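Apical membrane antigen 1-like protein, soluble form (Toxoplasma gondii, PDB 3ZLE) probably takes part in host cell invasion by the sporozoite, as a member of the apicomplexan AMA1 family of surface antigens. Local coordinates at residues R21-Q26 with D321-C326; C50-K55 with T337-S342. One frame throughout, in Å; residues are numbered along the deposited sequence.

Both contacts join residues near the start of the AMA1 ectodomain to residues about 280 to 300 positions later, and their segments alternate along the chain. Contact 2 is the core one, about 4 Å from the centre of the chain and largely buried; contact 1, about 14 Å out, is smaller and only partly buried. Contact 1 holds a short helix against a loop by van der Waals packing alone, part of it on a polar amide, whereas contact 2 adds a backbone hydrogen bond to its packing at an edge strand. The two meet where Ile24 CD1 lies 3.7 Å from Leu339 CD1, so helix 24-27 and the loop after strand 333-337 share one hydrophobic patch.

Contact 1 (R21-Q26 with D321-C326); sequences RFNIPQ and DQVPDC
Val323 and Pro324 pack against Phe22, Asn23 and Pro25 in a partly buried packing contact between the N-terminal end of helix 24-27 and the loop that joins strands 315-320 and 326-330. Val323 carries most of it: both methyls lie on Asn23, and CG2 also reaches Pro25. CG1, anti to the backbone N (chi1 171°), is 4.0 Å from Asn23 CG. The other methyl, CG2, approaches Asn23 OD1 at 3.7 Å and the ring of Pro25, where Pro25 CD is 3.9 Å away. A beta-branched residue suits this place because one short side chain can touch two neighbours at once.

Asn23 is the N-cap of the helix. A chi1 of -176° carries the amide to the far side of CB from the residue's own nitrogen, and OD1 reaches forward over the first turn to accept a weak bond from Gln26 N at 3.4 Å. Asparagine fits as a short acceptor for a helix amide that has no carbonyl partner in the first turn, and Pro25 fits because a residue there needs no N-H of its own.

Phe22 meets the loop through its base: Phe22 CB is 4.4 Å from Pro324 CG, and Phe22 O is 3.9 Å from Pro324 CD. Beyond CB, the aromatic ring leads away from the loop.

That ring enters an aromatic cluster with Phe18, Phe228 and Phe327, meeting Phe327 edge to face. Trp303 of strand 303-308 gives Phe22 O a hydrogen bond through NE1 and touches Ile24, Pro25, Val323 and Pro324, so this one residue of the strand touches both segments, while Pro324 also rests on Phe228 of strand 226-232.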
ATOM      1  N   ARG A  21       5.611   9.311   9.235  1.00 22.29           N
ATOM      2  CA  ARG A  21       5.118   8.749   7.982  1.00 21.92           C
ATOM      3  C   ARG A  21       4.887   7.262   8.174  1.00 22.41           C
ATOM      4  O   ARG A  21       4.170   6.628   7.384  1.00 26.03           O
ATOM      5  CB  ARG A  21       6.155   8.906   6.878  1.00 20.70           C
ATOM      6  CG  ARG A  21       6.478  10.273   6.380  1.00 24.14           C
ATOM      7  CD  ARG A  21       7.612  10.100   5.296  1.00 22.65           C
ATOM      8  NE  ARG A  21       7.983  11.330   4.591  1.00 17.14           N
ATOM      9  CZ  ARG A  21       7.430  11.735   3.423  1.00 18.73           C
ATOM     10  NH1 ARG A  21       6.401  11.083   2.912  1.00 15.43           N
ATOM     11  NH2 ARG A  21       7.880  12.834   2.804  1.00 14.72           N
ATOM     12  N   PHE A  22       5.642   6.661   9.087  1.00 25.15           N
ATOM     13  CA  PHE A  22       5.648   5.195   9.182  1.00 22.79           C
ATOM     14  C   PHE A  22       4.674   4.695  10.240  1.00 27.15           C
ATOM     15  O   PHE A  22       4.569   3.480  10.511  1.00 27.77           O
ATOM     16  CB  PHE A  22       7.115   4.669   9.361  1.00 21.01           C
ATOM     17  CG  PHE A  22       8.029   5.085   8.238  1.00 18.50           C
ATOM     18  CD1 PHE A  22       8.016   4.397   7.047  1.00 18.98           C
ATOM     19  CD2 PHE A  22       8.729   6.300   8.298  1.00 17.54           C
ATOM     20  CE1 PHE A  22       8.731   4.834   5.944  1.00 16.20           C
ATOM     21  CE2 PHE A  22       9.493   6.720   7.237  1.00 19.59           C
ATOM     22  CZ  PHE A  22       9.448   6.021   6.021  1.00 16.41           C
ATOM     23  N   ASN A  23       3.909   5.625  10.812  1.00 29.51           N
ATOM     24  CA  ASN A  23       2.818   5.237  11.711  1.00 24.47           C
ATOM     25  C   ASN A  23       1.564   4.948  10.929  1.00 21.96           C
ATOM     26  O   ASN A  23       0.658   5.775  10.833  1.00 24.88           O
ATOM     27  CB  ASN A  23       2.544   6.314  12.710  1.00 22.94           C
ATOM     28  CG  ASN A  23       1.505   5.908  13.702  1.00 26.06           C
ATOM     29  OD1 ASN A  23       0.856   4.864  13.561  1.00 32.18           O
ATOM     30  ND2 ASN A  23       1.364   6.695  14.740  1.00 23.47           N
ATOM     31  N   ILE A  24       1.576   3.797  10.294  1.00 22.01           N
ATOM     32  CA  ILE A  24       0.576   3.392   9.310  1.00 18.07           C
ATOM     33  C   ILE A  24      -0.915   3.363   9.780  1.00 20.76           C
ATOM     34  O   ILE A  24      -1.828   3.739   9.013  1.00 22.41           O
ATOM     35  CB  ILE A  24       1.019   2.045   8.694  1.00 17.92           C
ATOM     36  CG1 ILE A  24       2.217   2.310   7.740  1.00 20.62           C
ATOM     37  CG2 ILE A  24      -0.128   1.360   7.951  1.00 16.02           C
ATOM     38  CD1 ILE A  24       2.643   1.077   6.940  1.00 21.57           C
ATOM     39  N   PRO A  25      -1.195   2.796  10.979  1.00 22.06           N
ATOM     40  CA  PRO A  25      -2.597   2.849  11.442  1.00 20.86           C
ATOM     41  C   PRO A  25      -3.057   4.269  11.575  1.00 21.78           C
ATOM     42  O   PRO A  25      -4.203   4.569  11.296  1.00 26.93           O
ATOM     43  CB  PRO A  25      -2.530   2.222  12.845  1.00 23.98           C
ATOM     44  CG  PRO A  25      -1.257   1.409  12.855  1.00 22.60           C
ATOM     45  CD  PRO A  25      -0.303   2.151  11.961  1.00 19.85           C
ATOM     46  N   GLN A  26      -2.187   5.149  12.060  1.00 23.75           N
ATOM     47  CA  GLN A  26      -2.532   6.540  12.094  1.00 22.83           C
ATOM     48  C   GLN A  26      -2.686   7.178  10.697  1.00 24.79           C
ATOM     49  O   GLN A  26      -3.718   7.777  10.410  1.00 29.75           O
ATOM     50  CB  GLN A  26      -1.544   7.303  12.931  1.00 28.99           C
ATOM     51  CG  GLN A  26      -1.891   8.774  13.089  1.00 35.65           C
ATOM     52  CD  GLN A  26      -1.267   9.348  14.337  1.00 41.89           C
ATOM     53  OE1 GLN A  26      -1.113   8.649  15.333  1.00 57.06           O
ATOM     54  NE2 GLN A  26      -0.820  10.601  14.261  1.00 51.37           N
ATOM     55  N   ASP A 321       5.098  -6.231  13.246  1.00 24.54           N
ATOM     56  CA  ASP A 321       3.780  -5.617  13.362  1.00 28.90           C
ATOM     57  C   ASP A 321       3.676  -4.577  14.444  1.00 34.96           C
ATOM     58  O   ASP A 321       2.572  -4.253  14.861  1.00 33.67           O
ATOM     59  CB  ASP A 321       2.702  -6.681  13.582  1.00 35.85           C
ATOM     60  CG  ASP A 321       2.804  -7.344  14.942  1.00 29.09           C
ATOM     61  OD1 ASP A 321       3.683  -6.980  15.741  1.00 33.24           O
ATOM     62  OD2 ASP A 321       2.043  -8.291  15.172  1.00 36.53           O
ATOM     63  N   GLN A 322       4.800  -3.937  14.774  1.00 31.72           N
ATOM     64  CA  GLN A 322       4.783  -2.769  15.660  1.00 32.64           C
ATOM     65  C   GLN A 322       5.076  -1.466  14.919  1.00 31.03           C
ATOM     66  O   GLN A 322       5.924  -1.413  14.043  1.00 23.44           O
ATOM     67  CB  GLN A 322       5.803  -2.940  16.763  1.00 38.49           C
ATOM     68  CG  GLN A 322       5.590  -4.181  17.607  1.00 54.71           C
ATOM     69  CD  GLN A 322       5.333  -3.838  19.056  1.00 68.68           C
ATOM     70  OE1 GLN A 322       6.082  -3.067  19.668  1.00 76.65           O
ATOM     71  NE2 GLN A 322       4.249  -4.374  19.607  1.00 69.84           N
ATOM     72  N   VAL A 323       4.438  -0.391  15.352  1.00 26.70           N
ATOM     73  CA  VAL A 323       4.784   0.889  14.854  1.00 25.22           C
ATOM     74  C   VAL A 323       6.183   1.224  15.341  1.00 29.00           C
ATOM     75  O   VAL A 323       6.415   1.322  16.561  1.00 26.84           O
ATOM     76  CB  VAL A 323       3.801   1.966  15.312  1.00 25.75           C
ATOM     77  CG1 VAL A 323       4.338   3.352  14.930  1.00 21.76           C
ATOM     78  CG2 VAL A 323       2.430   1.732  14.680  1.00 29.34           C
ATOM     79  N   PRO A 324       7.096   1.524  14.392  1.00 25.64           N
ATOM     80  CA  PRO A 324       8.477   1.775  14.760  1.00 28.27           C
ATOM     81  C   PRO A 324       8.623   3.250  15.084  1.00 25.00           C
ATOM     82  O   PRO A 324       7.818   4.047  14.617  1.00 23.97           O
ATOM     83  CB  PRO A 324       9.255   1.403  13.480  1.00 24.70           C
ATOM     84  CG  PRO A 324       8.297   1.634  12.381  1.00 24.88           C
ATOM     85  CD  PRO A 324       6.896   1.496  12.939  1.00 20.94           C
ATOM     86  N   ASP A 325       9.605   3.608  15.906  1.00 23.77           N
ATOM     87  CA  ASP A 325       9.763   5.008  16.318  1.00 23.52           C
ATOM     88  C   ASP A 325      11.210   5.485  16.199  1.00 20.31           C
ATOM     89  O   ASP A 325      11.556   6.553  16.627  1.00 20.55           O
ATOM     90  CB  ASP A 325       9.234   5.211  17.764  1.00 24.79           C
ATOM     91  CG  ASP A 325       9.978   4.369  18.786  1.00 32.74           C
ATOM     92  OD1 ASP A 325      11.053   3.823  18.451  1.00 28.47           O
ATOM     93  OD2 ASP A 325       9.550   4.336  19.981  1.00 34.94           O
ATOM     94  N   CYS A 326      12.052   4.703  15.559  1.00 27.54           N
ATOM     95  CA  CYS A 326      13.355   5.227  15.176  1.00 23.12           C
ATOM     96  C   CYS A 326      13.900   4.402  14.038  1.00 25.99           C
ATOM     97  O   CYS A 326      13.291   3.373  13.620  1.00 20.91           O
ATOM     98  CB  CYS A 326      14.330   5.193  16.373  1.00 22.32           C
ATOM     99  SG  CYS A 326      14.440   3.546  17.103  1.00 34.21           S
TER

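Contact 2 (C50-K55 with T337-S342)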
ATOM      1  N   CYS A  50      -3.614   6.602   2.418  1.00 26.20           N
ATOM      2  CA  CYS A  50      -2.315   6.568   1.723  1.00 28.01           C
ATOM      3  C   CYS A  50      -2.376   5.831   0.383  1.00 27.95           C
ATOM      4  O   CYS A  50      -2.971   4.773   0.278  1.00 35.52           O
ATOM      5  CB  CYS A  50      -1.220   5.933   2.596  1.00 25.38           C
ATOM      6  SG  CYS A  50      -0.671   6.978   3.936  1.00 34.72           S
ATOM      7  N   PRO A  51      -1.675   6.361  -0.631  1.00 25.09           N
ATOM      8  CA  PRO A  51      -1.586   5.621  -1.886  1.00 23.21           C
ATOM      9  C   PRO A  51      -0.725   4.378  -1.733  1.00 23.71           C
ATOM     10  O   PRO A  51       0.156   4.313  -0.854  1.00 20.09           O
ATOM     11  CB  PRO A  51      -0.961   6.633  -2.855  1.00 22.55           C
ATOM     12  CG  PRO A  51      -0.291   7.656  -2.017  1.00 21.72           C
ATOM     13  CD  PRO A  51      -0.930   7.634  -0.656  1.00 21.93           C
ATOM     14  N   VAL A  52      -1.039   3.342  -2.496  1.00 20.06           N
ATOM     15  CA  VAL A  52      -0.370   2.076  -2.311  1.00 19.81           C
ATOM     16  C   VAL A  52       0.423   1.811  -3.564  1.00 20.50           C
ATOM     17  O   VAL A  52      -0.150   1.469  -4.602  1.00 16.63           O
ATOM     18  CB  VAL A  52      -1.409   0.945  -2.148  1.00 22.59           C
ATOM     19  CG1 VAL A  52      -0.730  -0.308  -1.536  1.00 18.16           C
ATOM     20  CG2 VAL A  52      -2.571   1.424  -1.280  1.00 23.98           C
ATOM     21  N   PHE A  53       1.745   1.933  -3.475  1.00 24.82           N
ATOM     22  CA  PHE A  53       2.591   1.930  -4.664  1.00 20.10           C
ATOM     23  C   PHE A  53       2.860   0.521  -5.152  1.00 23.85           C
ATOM     24  O   PHE A  53       3.281  -0.361  -4.371  1.00 22.44           O
ATOM     25  CB  PHE A  53       3.911   2.620  -4.344  1.00 21.30           C
ATOM     26  CG  PHE A  53       3.801   4.107  -4.273  1.00 19.77           C
ATOM     27  CD1 PHE A  53       3.332   4.714  -3.113  1.00 15.72           C
ATOM     28  CD2 PHE A  53       3.987   4.897  -5.417  1.00 18.43           C
ATOM     29  CE1 PHE A  53       3.251   6.096  -3.034  1.00 15.65           C
ATOM     30  CE2 PHE A  53       3.816   6.295  -5.355  1.00 17.24           C
ATOM     31  CZ  PHE A  53       3.400   6.874  -4.168  1.00 16.28           C
ATOM     32  N   GLY A  54       2.604   0.288  -6.436  1.00 23.50           N
ATOM     33  CA  GLY A  54       2.856  -1.005  -7.028  1.00 22.44           C
ATOM     34  C   GLY A  54       1.756  -2.033  -6.818  1.00 36.54           C
ATOM     35  O   GLY A  54       1.861  -3.150  -7.324  1.00 36.07           O
ATOM     36  N   LYS A  55       0.644  -1.640  -6.173  1.00 27.47           N
ATOM     37  CA  LYS A  55      -0.482  -2.539  -6.039  1.00 19.95           C
ATOM     38  C   LYS A  55      -1.219  -2.786  -7.318  1.00 24.01           C
ATOM     39  O   LYS A  55      -1.729  -1.847  -7.940  1.00 24.87           O
ATOM     40  CB  LYS A  55      -1.444  -2.101  -4.948  1.00 25.30           C
ATOM     41  CG  LYS A  55      -2.825  -2.757  -4.989  1.00 22.55           C
ATOM     42  CD  LYS A  55      -3.467  -2.825  -3.586  1.00 21.97           C
ATOM     43  CE  LYS A  55      -4.949  -3.114  -3.706  1.00 23.52           C
ATOM     44  NZ  LYS A  55      -5.686  -3.247  -2.394  1.00 23.47           N
ATOM     45  N   THR A 337       7.718  -0.918   3.466  1.00 19.11           N
ATOM     46  CA  THR A 337       6.356  -1.207   4.004  1.00 19.09           C
ATOM     47  C   THR A 337       5.451  -1.834   2.998  1.00 20.95           C
ATOM     48  O   THR A 337       5.655  -1.726   1.774  1.00 25.88           O
ATOM     49  CB  THR A 337       5.659   0.019   4.566  1.00 21.39           C
ATOM     50  OG1 THR A 337       5.207   0.832   3.496  1.00 23.29           O
ATOM     51  CG2 THR A 337       6.566   0.821   5.485  1.00 20.97           C
ATOM     52  N   ALA A 338       4.357  -2.377   3.480  1.00 20.75           N
ATOM     53  CA  ALA A 338       3.295  -2.773   2.566  1.00 17.31           C
ATOM     54  C   ALA A 338       2.697  -1.627   1.756  1.00 18.81           C
ATOM     55  O   ALA A 338       2.223  -1.846   0.619  1.00 19.84           O
ATOM     56  CB  ALA A 338       2.230  -3.554   3.273  1.00 15.15           C
ATOM     57  N   LEU A 339       2.835  -0.409   2.237  1.00 18.02           N
ATOM     58  CA  LEU A 339       2.316   0.758   1.420  1.00 22.23           C
ATOM     59  C   LEU A 339       3.232   1.260   0.325  1.00 23.02           C
ATOM     60  O   LEU A 339       2.766   1.644  -0.777  1.00 18.55           O
ATOM     61  CB  LEU A 339       1.936   1.909   2.312  1.00 18.76           C
ATOM     62  CG  LEU A 339       0.626   1.605   3.042  1.00 19.71           C
ATOM     63  CD1 LEU A 339       0.484   2.470   4.271  1.00 22.42           C
ATOM     64  CD2 LEU A 339      -0.525   1.819   2.078  1.00 20.85           C
ATOM     65  N   GLY A 340       4.523   1.355   0.664  1.00 21.63           N
ATOM     66  CA  GLY A 340       5.475   2.084  -0.147  1.00 22.69           C
ATOM     67  C   GLY A 340       5.874   1.400  -1.429  1.00 23.36           C
ATOM     68  O   GLY A 340       5.437   0.280  -1.712  1.00 24.37           O
ATOM     69  N   SER A 341       6.618   2.145  -2.251  1.00 26.68           N
ATOM     70  CA  SER A 341       7.344   1.612  -3.408  1.00 28.11           C
ATOM     71  C   SER A 341       8.625   0.907  -3.003  1.00 24.53           C
ATOM     72  O   SER A 341       9.026   0.971  -1.881  1.00 21.61           O
ATOM     73  CB  SER A 341       7.728   2.753  -4.364  1.00 25.75           C
ATOM     74  OG  SER A 341       7.882   2.240  -5.687  1.00 29.70           O
ATOM     75  N   SER A 342       9.341   0.361  -3.967  1.00 25.44           N
ATOM     76  CA  SER A 342      10.670  -0.142  -3.688  1.00 27.74           C
ATOM     77  C   SER A 342      11.706   0.927  -4.017  1.00 24.58           C
ATOM     78  O   SER A 342      12.867   0.738  -3.724  1.00 28.05           O
ATOM     79  CB  SER A 342      10.973  -1.420  -4.502  1.00 23.69           C
ATOM     80  OG  SER A 342      10.877  -1.144  -5.892  1.00 29.01           O
TER
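Cys50 opens a run that packs on Leu339, its CB lying 4.2 Å from Leu339 CD2, while its sulfur is tied to Cys218 in a disulfide. The run continues into strand 52-53, an outermost strand of a five-stranded antiparallel sheet, and the loop after strand 333-337 meets it there. Pro51 packs its ring on Val200 and Ile121, but its carbonyl oxygen comes 3.9 Å from Leu339 CD2.

Val52 meets the same methyl, with Val52 CG2 4.0 Å from Leu339 CD2. The two side chains pass at a slant. Leucine is apt here: CD2 alone touches Cys50, Pro51 O and Val52. Val52 also sends its CA-H toward Leu339 O, a supplementary contact to the main polar link at the next residue.

That link is the bond from Phe53 N to Leu339 O, which joins the loop to the strand. Phe53 CB then sits against the backbone and side chain of Ser341, 3.8 Å from Ser341 CB. With CG beside its backbone N (chi1 -76°), the ring is placed so that Leu339 O also lies at its edge, in plane. Ser341 has a short side chain, and the closest approach, Phe53 CB to Ser341 N at 3.5 Å, is to its backbone.

Gly54 follows in the type II turn from Val52 to Lys55, where its positive phi (83°) suits a residue without a side chain. Lys55 NZ bonds Gln165 OE1 and the carbonyl oxygen of Phe33 and makes a cation-pi contact with Tyr201.

On the loop side, an ST motif is consistent with holding the bend: Thr337 OG1 accepts from Gly340 N at 3.0 Å and, weakly, from Leu339 N. Leu339 O receives Phe53 N at 2.9 Å, with 162° at the hydrogen.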